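Local coordinates for RNA-binding protein RMD9, mitochondrial (Saccharomyces cerevisiae S288C, PDB 7A9X) that binds a dodecameric sequence motif in the 3'-UTR of mitochondrial mRNAs and takes part in their processing or stability, at residues W331-W344 and L363-Y375. Numbering follows the deposited sequence.
Sequences WKAQNDFDHVYRIW and LNNTFFTIFFENY. With nucleotides of chain B.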
loop_
_atom_site.group_PDB
_atom_site.type_symbol
_atom_site.label_atom_id
_atom_site.label_comp_id
_atom_site.label_asym_id
_atom_site.label_seq_id
_atom_site.Cartn_x
_atom_site.Cartn_y
_atom_site.Cartn_z
ATOM N N TRP A 331 -14.992 -12.899 -5.033
ATOM C CA TRP A 331 -15.841 -12.930 -3.846
ATOM C C TRP A 331 -17.089 -12.075 -4.035
ATOM O O TRP A 331 -18.189 -12.478 -3.636
ATOM C CB TRP A 331 -15.041 -12.469 -2.628
ATOM C CG TRP A 331 -15.784 -12.553 -1.327
ATOM C CD1 TRP A 331 -16.062 -11.524 -0.472
ATOM C CD2 TRP A 331 -16.348 -13.729 -0.733
ATOM N NE1 TRP A 331 -16.757 -11.988 0.618
ATOM C CE2 TRP A 331 -16.946 -13.339 0.482
ATOM C CE3 TRP A 331 -16.397 -15.075 -1.108
ATOM C CZ2 TRP A 331 -17.589 -14.245 1.321
ATOM C CZ3 TRP A 331 -17.038 -15.974 -0.273
ATOM C CH2 TRP A 331 -17.624 -15.555 0.927
ATOM N N LYS A 332 -16.943 -10.898 -4.646
ATOM C CA LYS A 332 -18.102 -10.038 -4.860
ATOM C C LYS A 332 -19.075 -10.633 -5.871
ATOM O O LYS A 332 -20.293 -10.484 -5.717
ATOM C CB LYS A 332 -17.653 -8.649 -5.315
ATOM C CG LYS A 332 -16.858 -7.889 -4.267
ATOM C CD LYS A 332 -16.167 -6.677 -4.865
ATOM C CE LYS A 332 -15.196 -6.057 -3.872
ATOM N NZ LYS A 332 -14.386 -4.969 -4.484
ATOM N N ALA A 333 -18.568 -11.322 -6.891
ATOM C CA ALA A 333 -19.422 -11.785 -7.976
ATOM C C ALA A 333 -19.964 -13.192 -7.768
ATOM O O ALA A 333 -21.090 -13.481 -8.195
ATOM C CB ALA A 333 -18.661 -11.729 -9.301
ATOM N N GLN A 334 -19.200 -14.072 -7.124
ATOM C CA GLN A 334 -19.556 -15.479 -7.036
ATOM C C GLN A 334 -19.883 -15.963 -5.632
ATOM O O GLN A 334 -20.583 -16.973 -5.504
ATOM C CB GLN A 334 -18.426 -16.355 -7.601
ATOM C CG GLN A 334 -18.147 -16.126 -9.074
ATOM C CD GLN A 334 -17.060 -17.038 -9.598
ATOM O OE1 GLN A 334 -16.375 -17.706 -8.825
ATOM N NE2 GLN A 334 -16.897 -17.076 -10.916
ATOM N N ASN A 335 -19.395 -15.289 -4.587
ATOM C CA ASN A 335 -19.605 -15.717 -3.202
ATOM C C ASN A 335 -19.098 -17.142 -2.982
ATOM O O ASN A 335 -19.591 -17.871 -2.118
ATOM C CB ASN A 335 -21.081 -15.590 -2.807
ATOM C CG ASN A 335 -21.300 -15.677 -1.312
ATOM O OD1 ASN A 335 -20.874 -14.804 -0.558
ATOM N ND2 ASN A 335 -21.982 -16.731 -0.875
ATOM N N ASP A 336 -18.104 -17.547 -3.764
ATOM C CA ASP A 336 -17.570 -18.906 -3.756
ATOM C C ASP A 336 -16.219 -18.871 -3.046
ATOM O O ASP A 336 -15.208 -18.483 -3.638
ATOM C CB ASP A 336 -17.451 -19.440 -5.183
ATOM C CG ASP A 336 -16.920 -20.861 -5.242
ATOM O OD1 ASP A 336 -16.707 -21.473 -4.173
ATOM O OD2 ASP A 336 -16.717 -21.367 -6.365
ATOM N N PHE A 337 -16.205 -19.290 -1.778
ATOM C CA PHE A 337 -14.964 -19.252 -1.015
ATOM C C PHE A 337 -13.946 -20.247 -1.556
ATOM O O PHE A 337 -12.740 -19.973 -1.546
ATOM C CB PHE A 337 -15.229 -19.526 0.463
ATOM C CG PHE A 337 -13.976 -19.627 1.278
ATOM C CD1 PHE A 337 -13.286 -18.485 1.650
ATOM C CD2 PHE A 337 -13.472 -20.864 1.650
ATOM C CE1 PHE A 337 -12.123 -18.572 2.389
ATOM C CE2 PHE A 337 -12.310 -20.959 2.388
ATOM C CZ PHE A 337 -11.634 -19.810 2.760
ATOM N N ASP A 338 -14.407 -21.412 -2.016
ATOM C CA ASP A 338 -13.482 -22.393 -2.574
ATOM C C ASP A 338 -12.749 -21.835 -3.784
ATOM O O ASP A 338 -11.555 -22.098 -3.968
ATOM C CB ASP A 338 -14.226 -23.680 -2.936
ATOM C CG ASP A 338 -14.378 -24.614 -1.751
ATOM O OD1 ASP A 338 -13.518 -24.572 -0.846
ATOM O OD2 ASP A 338 -15.355 -25.390 -1.724
ATOM N N HIS A 339 -13.440 -21.053 -4.619
ATOM C CA HIS A 339 -12.768 -20.423 -5.750
ATOM C C HIS A 339 -11.725 -19.420 -5.274
ATOM O O HIS A 339 -10.616 -19.365 -5.816
ATOM C CB HIS A 339 -13.790 -19.749 -6.664
ATOM C CG HIS A 339 -13.248 -19.396 -8.015
ATOM N ND1 HIS A 339 -13.977 -18.696 -8.952
ATOM C CD2 HIS A 339 -12.049 -19.655 -8.589
ATOM C CE1 HIS A 339 -13.249 -18.537 -10.043
ATOM N NE2 HIS A 339 -12.076 -19.110 -9.849
ATOM N N VAL A 340 -12.066 -18.621 -4.260
ATOM C CA VAL A 340 -11.094 -17.714 -3.659
ATOM C C VAL A 340 -9.952 -18.500 -3.027
ATOM O O VAL A 340 -8.781 -18.114 -3.130
ATOM C CB VAL A 340 -11.793 -16.805 -2.630
ATOM C CG1 VAL A 340 -10.778 -15.967 -1.867
ATOM C CG2 VAL A 340 -12.810 -15.913 -3.314
ATOM N N TYR A 341 -10.273 -19.620 -2.376
ATOM C CA TYR A 341 -9.253 -20.415 -1.701
ATOM C C TYR A 341 -8.313 -21.078 -2.702
ATOM O O TYR A 341 -7.107 -21.184 -2.451
ATOM C CB TYR A 341 -9.923 -21.456 -0.805
ATOM C CG TYR A 341 -8.969 -22.324 -0.017
ATOM C CD1 TYR A 341 -8.042 -21.763 0.852
ATOM C CD2 TYR A 341 -9.008 -23.704 -0.126
ATOM C CE1 TYR A 341 -7.173 -22.556 1.580
ATOM C CE2 TYR A 341 -8.146 -24.505 0.598
ATOM C CZ TYR A 341 -7.231 -23.927 1.450
ATOM O OH TYR A 341 -6.371 -24.724 2.171
ATOM N N ARG A 342 -8.841 -21.517 -3.847
ATOM C CA ARG A 342 -7.998 -22.167 -4.846
ATOM C C ARG A 342 -7.030 -21.180 -5.487
ATOM O O ARG A 342 -5.870 -21.520 -5.745
ATOM C CB ARG A 342 -8.866 -22.843 -5.909
ATOM C CG ARG A 342 -9.524 -24.131 -5.432
ATOM C CD ARG A 342 -10.258 -24.857 -6.555
ATOM N NE ARG A 342 -11.580 -24.294 -6.820
ATOM C CZ ARG A 342 -11.848 -23.435 -7.799
ATOM N NH1 ARG A 342 -13.084 -22.981 -7.962
ATOM N NH2 ARG A 342 -10.883 -23.031 -8.616
ATOM N N ILE A 343 -7.484 -19.954 -5.756
ATOM C CA ILE A 343 -6.591 -18.954 -6.333
ATOM C C ILE A 343 -5.532 -18.540 -5.321
ATOM O O ILE A 343 -4.355 -18.368 -5.664
ATOM C CB ILE A 343 -7.398 -17.746 -6.843
ATOM C CG1 ILE A 343 -8.366 -18.175 -7.950
ATOM C CG2 ILE A 343 -6.463 -16.648 -7.340
ATOM C CD1 ILE A 343 -7.684 -18.805 -9.151
ATOM N N TRP A 344 -5.928 -18.390 -4.054
ATOM C CA TRP A 344 -4.971 -18.047 -3.009
ATOM C C TRP A 344 -3.900 -19.120 -2.864
ATOM O O TRP A 344 -2.723 -18.808 -2.651
ATOM C CB TRP A 344 -5.702 -17.834 -1.685
ATOM C CG TRP A 344 -4.793 -17.581 -0.525
ATOM C CD1 TRP A 344 -4.213 -16.396 -0.179
ATOM C CD2 TRP A 344 -4.364 -18.539 0.449
ATOM N NE1 TRP A 344 -3.449 -16.557 0.952
ATOM C CE2 TRP A 344 -3.524 -17.863 1.357
ATOM C CE3 TRP A 344 -4.609 -19.904 0.642
ATOM C CZ2 TRP A 344 -2.926 -18.504 2.441
ATOM C CZ3 TRP A 344 -4.015 -20.539 1.719
ATOM C CH2 TRP A 344 -3.183 -19.837 2.605
ATOM N N LEU A 363 -1.366 -10.233 0.556
ATOM C CA LEU A 363 -2.210 -11.300 0.025
ATOM C C LEU A 363 -3.035 -11.944 1.132
ATOM O O LEU A 363 -4.250 -12.129 0.988
ATOM C CB LEU A 363 -1.353 -12.356 -0.680
ATOM C CG LEU A 363 -2.111 -13.578 -1.212
ATOM C CD1 LEU A 363 -2.956 -13.201 -2.419
ATOM C CD2 LEU A 363 -1.171 -14.730 -1.547
ATOM N N ASN A 364 -2.389 -12.289 2.247
ATOM C CA ASN A 364 -3.101 -12.925 3.350
ATOM C C ASN A 364 -4.137 -11.992 3.964
ATOM O O ASN A 364 -5.157 -12.459 4.486
ATOM C CB ASN A 364 -2.102 -13.401 4.404
ATOM C CG ASN A 364 -1.208 -14.514 3.893
ATOM O OD1 ASN A 364 -1.631 -15.344 3.086
ATOM N ND2 ASN A 364 0.036 -14.537 4.358
ATOM N N ASN A 365 -3.901 -10.679 3.903
ATOM C CA ASN A 365 -4.899 -9.724 4.375
ATOM C C ASN A 365 -6.196 -9.861 3.589
ATOM O O ASN A 365 -7.283 -9.959 4.170
ATOM C CB ASN A 365 -4.352 -8.300 4.269
ATOM C CG ASN A 365 -5.330 -7.260 4.781
ATOM O OD1 ASN A 365 -6.066 -7.500 5.739
ATOM N ND2 ASN A 365 -5.345 -6.098 4.140
ATOM N N THR A 366 -6.096 -9.871 2.258
ATOM C CA THR A 366 -7.279 -10.040 1.422
ATOM C C THR A 366 -7.939 -11.392 1.663
ATOM O O THR A 366 -9.169 -11.482 1.749
ATOM C CB THR A 366 -6.899 -9.886 -0.052
ATOM O OG1 THR A 366 -6.273 -8.613 -0.252
ATOM C CG2 THR A 366 -8.132 -9.982 -0.942
ATOM N N PHE A 367 -7.134 -12.449 1.798
ATOM C CA PHE A 367 -7.675 -13.801 1.905
ATOM C C PHE A 367 -8.403 -14.012 3.229
ATOM O O PHE A 367 -9.526 -14.527 3.255
ATOM C CB PHE A 367 -6.550 -14.823 1.739
ATOM C CG PHE A 367 -6.961 -16.233 2.036
ATOM C CD1 PHE A 367 -7.867 -16.892 1.216
ATOM C CD2 PHE A 367 -6.439 -16.904 3.130
ATOM C CE1 PHE A 367 -8.250 -18.194 1.483
ATOM C CE2 PHE A 367 -6.814 -18.207 3.405
ATOM C CZ PHE A 367 -7.723 -18.853 2.580
ATOM N N PHE A 368 -7.777 -13.629 4.344
ATOM C CA PHE A 368 -8.399 -13.863 5.640
ATOM C C PHE A 368 -9.553 -12.908 5.910
ATOM O O PHE A 368 -10.443 -13.238 6.703
ATOM C CB PHE A 368 -7.356 -13.774 6.754
ATOM C CG PHE A 368 -6.469 -14.984 6.842
ATOM C CD1 PHE A 368 -7.015 -16.243 7.044
ATOM C CD2 PHE A 368 -5.095 -14.867 6.722
ATOM C CE1 PHE A 368 -6.203 -17.362 7.124
ATOM C CE2 PHE A 368 -4.277 -15.983 6.801
ATOM C CZ PHE A 368 -4.831 -17.230 7.003
ATOM N N THR A 369 -9.562 -11.736 5.272
ATOM C CA THR A 369 -10.739 -10.878 5.332
ATOM C C THR A 369 -11.932 -11.568 4.685
ATOM O O THR A 369 -13.039 -11.569 5.236
ATOM C CB THR A 369 -10.448 -9.538 4.654
ATOM O OG1 THR A 369 -9.362 -8.889 5.328
ATOM C CG2 THR A 369 -11.668 -8.636 4.695
ATOM N N ILE A 370 -11.712 -12.186 3.523
ATOM C CA ILE A 370 -12.761 -12.967 2.877
ATOM C C ILE A 370 -13.093 -14.205 3.704
ATOM O O ILE A 370 -14.262 -14.594 3.815
ATOM C CB ILE A 370 -12.336 -13.328 1.442
ATOM C CG1 ILE A 370 -12.123 -12.052 0.622
ATOM C CG2 ILE A 370 -13.368 -14.232 0.784
ATOM C CD1 ILE A 370 -11.452 -12.283 -0.717
ATOM N N PHE A 371 -12.080 -14.834 4.308
ATOM C CA PHE A 371 -12.320 -16.035 5.106
ATOM C C PHE A 371 -13.306 -15.758 6.235
ATOM O O PHE A 371 -14.342 -16.422 6.355
ATOM C CB PHE A 371 -11.005 -16.580 5.671
ATOM C CG PHE A 371 -11.182 -17.792 6.550
ATOM C CD1 PHE A 371 -11.411 -17.660 7.914
ATOM C CD2 PHE A 371 -11.135 -19.066 6.009
ATOM C CE1 PHE A 371 -11.586 -18.778 8.717
ATOM C CE2 PHE A 371 -11.306 -20.186 6.806
ATOM C CZ PHE A 371 -11.533 -20.043 8.159
ATOM N N PHE A 372 -12.994 -14.776 7.082
ATOM C CA PHE A 372 -13.819 -14.531 8.257
ATOM C C PHE A 372 -15.131 -13.828 7.930
ATOM O O PHE A 372 -16.008 -13.765 8.798
ATOM C CB PHE A 372 -13.016 -13.751 9.298
ATOM C CG PHE A 372 -11.939 -14.574 9.955
ATOM C CD1 PHE A 372 -12.234 -15.387 11.036
ATOM C CD2 PHE A 372 -10.640 -14.554 9.476
ATOM C CE1 PHE A 372 -11.253 -16.154 11.634
ATOM C CE2 PHE A 372 -9.654 -15.315 10.074
ATOM C CZ PHE A 372 -9.961 -16.117 11.156
ATOM N N GLU A 373 -15.296 -13.306 6.714
ATOM C CA GLU A 373 -16.633 -12.918 6.282
ATOM C C GLU A 373 -17.460 -14.145 5.924
ATOM O O GLU A 373 -18.657 -14.201 6.221
ATOM C CB GLU A 373 -16.561 -11.960 5.093
ATOM C CG GLU A 373 -16.055 -10.576 5.444
ATOM C CD GLU A 373 -16.087 -9.634 4.260
ATOM O OE1 GLU A 373 -16.645 -10.021 3.211
ATOM O OE2 GLU A 373 -15.555 -8.511 4.380
ATOM N N ASN A 374 -16.826 -15.140 5.301
ATOM C CA ASN A 374 -17.527 -16.366 4.940
ATOM C C ASN A 374 -17.916 -17.162 6.182
ATOM O O ASN A 374 -19.059 -17.618 6.308
ATOM C CB ASN A 374 -16.651 -17.202 4.005
ATOM C CG ASN A 374 -17.364 -18.431 3.481
ATOM O OD1 ASN A 374 -18.258 -18.328 2.644
ATOM N ND2 ASN A 374 -16.963 -19.603 3.963
ATOM N N TYR A 375 -16.984 -17.331 7.118
ATOM C CA TYR A 375 -17.230 -18.089 8.344
ATOM C C TYR A 375 -17.615 -17.188 9.511
ATOM O O TYR A 375 -17.277 -17.473 10.663
ATOM C CB TYR A 375 -16.010 -18.936 8.687
ATOM C CG TYR A 375 -15.788 -20.081 7.725
ATOM C CD1 TYR A 375 -16.588 -21.220 7.776
ATOM C CD2 TYR A 375 -14.788 -20.021 6.761
ATOM C CE1 TYR A 375 -16.395 -22.269 6.898
ATOM C CE2 TYR A 375 -14.587 -21.065 5.878
ATOM C CZ TYR A 375 -15.394 -22.187 5.951
ATOM O OH TYR A 375 -15.200 -23.230 5.075
ATOM P P U B 10 -2.576 -3.209 6.304
ATOM O OP1 U B 10 -4.005 -2.802 6.296
ATOM O OP2 U B 10 -1.540 -2.216 6.690
ATOM O "O5'" U B 10 -2.435 -4.478 7.259
ATOM C "C5'" U B 10 -3.432 -5.491 7.293
ATOM C "C4'" U B 10 -3.150 -6.489 8.387
ATOM O "O4'" U B 10 -1.833 -7.056 8.181
ATOM C "C3'" U B 10 -3.108 -5.918 9.799
ATOM O "O3'" U B 10 -4.395 -5.864 10.394
ATOM C "C2'" U B 10 -2.150 -6.853 10.533
ATOM O "O2'" U B 10 -2.830 -8.002 11.014
ATOM C "C1'" U B 10 -1.192 -7.277 9.416
ATOM N N1 U B 10 0.082 -6.521 9.427
ATOM C C2 U B 10 1.172 -7.115 10.035
ATOM O O2 U B 10 1.120 -8.214 10.559
ATOM N N3 U B 10 2.327 -6.373 10.004
ATOM C C4 U B 10 2.496 -5.127 9.437
ATOM O O4 U B 10 3.600 -4.585 9.492
ATOM C C5 U B 10 1.322 -4.581 8.827
ATOM C C6 U B 10 0.185 -5.281 8.840
HETATM O O HOH W 1 -15.189 -23.823 1.898
#
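Trp344 and Asn364 illustrate how a polar group is paid for within an aromatic interface: Trp344 NE1 donates to Asn364 OD1 (3.1 Å), which lies in the indole plane, the donor lying in the carbonyl plane too. The other end of that amide, Asn364 ND2, is satisfied by Tyr393 OH. With CG anti to the backbone N (chi1 175°), Trp344 lays its five-membered ring face to face on Phe367, centroids 3.8 Å apart. Replacing Trp344 by alanine removes the indole, which is likely to leave Asn364 OD1 without this donor and one face of Phe367 without its stacking partner. At the other end, Trp331 NE1 donates a longer bond to Glu373 OE1 (3.3 Å), tilted from the indole plane, while Ile370 CG2 makes a CH-pi contact over the five-membered ring. Between the two tryptophans, Phe337 wedges among Phe367, Ile370, Phe371 and Asn374, its face taking the edge of Tyr375. A water bridges Tyr375 OH and Asp338 OD1. Asn365 meets the sugar of U10 of chain B; its O accepts from Thr369 OG1 and N, on opposite faces. The helical segments 337-344 and 363-374 run nearly antiparallel (158°), with Phe337 and Phe367 as reciprocal knobs into holes, joining probably consecutive repeats of the helical-hairpin solenoid characteristic of pentatricopeptide repeat proteins.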